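Local coordinates for protein pyroglutatmate porin OpdO (Pseudomonas aeruginosa, PDB 3SZV) that forms a beta-barrel channel of the OprD family in the bacterial outer membrane and probably admits small carboxylate-bearing solutes, at residues G291-P294 with N298-Q301. Numbering follows the deposited sequence.
Sequences GSDP and NFIQ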
ATOM      1  N   GLY A 291      -9.103  -0.409  -6.457  1.00 13.10           N
ATOM      2  CA  GLY A 291      -7.804  -0.187  -7.072  1.00 13.19           C
ATOM      3  C   GLY A 291      -6.700   0.015  -6.056  1.00 14.55           C
ATOM      4  O   GLY A 291      -5.513  -0.054  -6.413  1.00 16.60           O
ATOM      5  N   SER A 292      -7.083   0.269  -4.807  1.00 12.60           N
ATOM      6  CA  SER A 292      -6.107   0.553  -3.750  1.00 12.42           C
ATOM      7  C   SER A 292      -5.962  -0.627  -2.791  1.00 13.73           C
ATOM      8  O   SER A 292      -6.598  -1.669  -2.976  1.00 14.81           O
ATOM      9  CB  SER A 292      -6.491   1.837  -3.011  1.00 12.73           C
ATOM     10  OG  SER A 292      -7.567   1.607  -2.118  1.00 14.04           O
ATOM     11  N   ASP A 293      -5.106  -0.495  -1.784  1.00 12.37           N
ATOM     12  CA  ASP A 293      -4.811  -1.614  -0.888  1.00 12.20           C
ATOM     13  C   ASP A 293      -5.587  -1.499   0.422  1.00 11.70           C
ATOM     14  O   ASP A 293      -5.530  -0.461   1.092  1.00 12.90           O
ATOM     15  CB  ASP A 293      -3.314  -1.660  -0.545  1.00 12.04           C
ATOM     16  CG  ASP A 293      -2.445  -2.122  -1.693  1.00 15.12           C
ATOM     17  OD1 ASP A 293      -2.974  -2.502  -2.756  1.00 15.86           O
ATOM     18  OD2 ASP A 293      -1.214  -2.134  -1.500  1.00 18.20           O
ATOM     19  N   PRO A 294      -6.291  -2.561   0.813  1.00 10.67           N
ATOM     20  CA  PRO A 294      -7.008  -2.526   2.092  1.00 11.19           C
ATOM     21  C   PRO A 294      -6.055  -2.808   3.240  1.00 11.11           C
ATOM     22  O   PRO A 294      -5.120  -3.607   3.084  1.00 12.80           O
ATOM     23  CB  PRO A 294      -8.031  -3.667   1.938  1.00 12.00           C
ATOM     24  CG  PRO A 294      -7.302  -4.693   1.077  1.00 12.07           C
ATOM     25  CD  PRO A 294      -6.474  -3.842   0.095  1.00 11.13           C
ATOM     26  N   ASN A 298      -4.779 -10.012   6.661  1.00 11.69           N
ATOM     27  CA  ASN A 298      -4.702 -11.170   5.781  1.00 11.87           C
ATOM     28  C   ASN A 298      -4.857 -10.844   4.291  1.00 13.28           C
ATOM     29  O   ASN A 298      -5.140 -11.723   3.481  1.00 14.24           O
ATOM     30  CB  ASN A 298      -5.708 -12.248   6.227  1.00 13.11           C
ATOM     31  CG  ASN A 298      -5.300 -12.926   7.540  1.00 13.52           C
ATOM     32  OD1 ASN A 298      -4.171 -12.770   8.027  1.00 13.65           O
ATOM     33  ND2 ASN A 298      -6.222 -13.702   8.112  1.00 14.00           N
ATOM     34  N   PHE A 299      -4.639  -9.578   3.934  1.00 13.53           N
ATOM     35  CA  PHE A 299      -4.573  -9.171   2.530  1.00 13.59           C
ATOM     36  C   PHE A 299      -3.195  -9.547   1.998  1.00 12.59           C
ATOM     37  O   PHE A 299      -2.168  -9.078   2.507  1.00 14.29           O
ATOM     38  CB  PHE A 299      -4.818  -7.658   2.407  1.00 12.10           C
ATOM     39  CG  PHE A 299      -4.348  -7.037   1.111  1.00 12.89           C
ATOM     40  CD1 PHE A 299      -4.874  -7.431  -0.109  1.00 14.54           C
ATOM     41  CD2 PHE A 299      -3.426  -6.004   1.137  1.00 14.48           C
ATOM     42  CE1 PHE A 299      -4.445  -6.822  -1.302  1.00 16.86           C
ATOM     43  CE2 PHE A 299      -3.003  -5.392  -0.042  1.00 15.24           C
ATOM     44  CZ  PHE A 299      -3.515  -5.804  -1.256  1.00 15.58           C
ATOM     45  N   ILE A 300      -3.190 -10.409   0.987  1.00 13.44           N
ATOM     46  CA  ILE A 300      -1.959 -10.982   0.459  1.00 12.17           C
ATOM     47  C   ILE A 300      -1.877 -10.811  -1.065  1.00 15.58           C
ATOM     48  O   ILE A 300      -2.352  -9.789  -1.578  1.00 17.10           O
ATOM     49  CB  ILE A 300      -1.767 -12.430   0.966  1.00 12.25           C
ATOM     50  CG1 ILE A 300      -2.951 -13.330   0.597  1.00 14.16           C
ATOM     51  CG2 ILE A 300      -1.561 -12.420   2.474  1.00 14.90           C
ATOM     52  CD1 ILE A 300      -2.628 -14.812   0.771  1.00 15.15           C
ATOM     53  N   GLN A 301      -1.267 -11.749  -1.794  1.00 13.81           N
ATOM     54  CA  GLN A 301      -0.942 -11.464  -3.191  1.00 15.42           C
ATOM     55  C   GLN A 301      -2.177 -11.227  -4.040  1.00 18.25           C
ATOM     56  O   GLN A 301      -2.242 -10.264  -4.812  1.00 19.55           O
ATOM     57  CB  GLN A 301      -0.081 -12.573  -3.805  1.00 14.40           C
ATOM     58  CG  GLN A 301       0.312 -12.306  -5.250  1.00 16.22           C
ATOM     59  CD  GLN A 301       1.339 -13.303  -5.772  1.00 15.47           C
ATOM     60  OE1 GLN A 301       2.165 -13.824  -5.019  1.00 18.30           O
ATOM     61  NE2 GLN A 301       1.291 -13.577  -7.072  1.00 17.72           N
TER
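P294 and F299 mark the nearest approach of two irregular backbone segments, 291-294 and 298-301, their CA atoms 7.1 Å apart, with three residues between the segments, all within one long loop. No hydrogen bond joins the segments; they meet through a proline-aromatic CH-pi contact. The P294 CD methylene stands 3.6 Å from the centroid of the F299 ring, 4° off its normal and thus almost exactly over the centre, while CG leans over the root of the ring, 3.8 Å from F299 CG. The P294 carbonyl O makes a van der Waals contact with the same ring, 3.5 Å from F299 CD2. With its CG anti to the backbone N (chi1 161°), F299 carries its ring across to the proline. The loop links strands 271-281 and 311-320 of the OprD-family barrel and folds into the barrel, where I300 and Q301 touch strand 346-361 and the N298 side-chain amide hydrogen-bonds Q314 and S312 of strand 311-320, whereas D293 pairs through its backbone with S135. Near CE2 and CZ, the D293 carboxylate comes in with OD1 oblique to the ring, its plane turned 56° from the ring plane and its CG 3.7 Å from F299 CE2. D293 OD1 accepts a hydrogen bond from ND2 of N137.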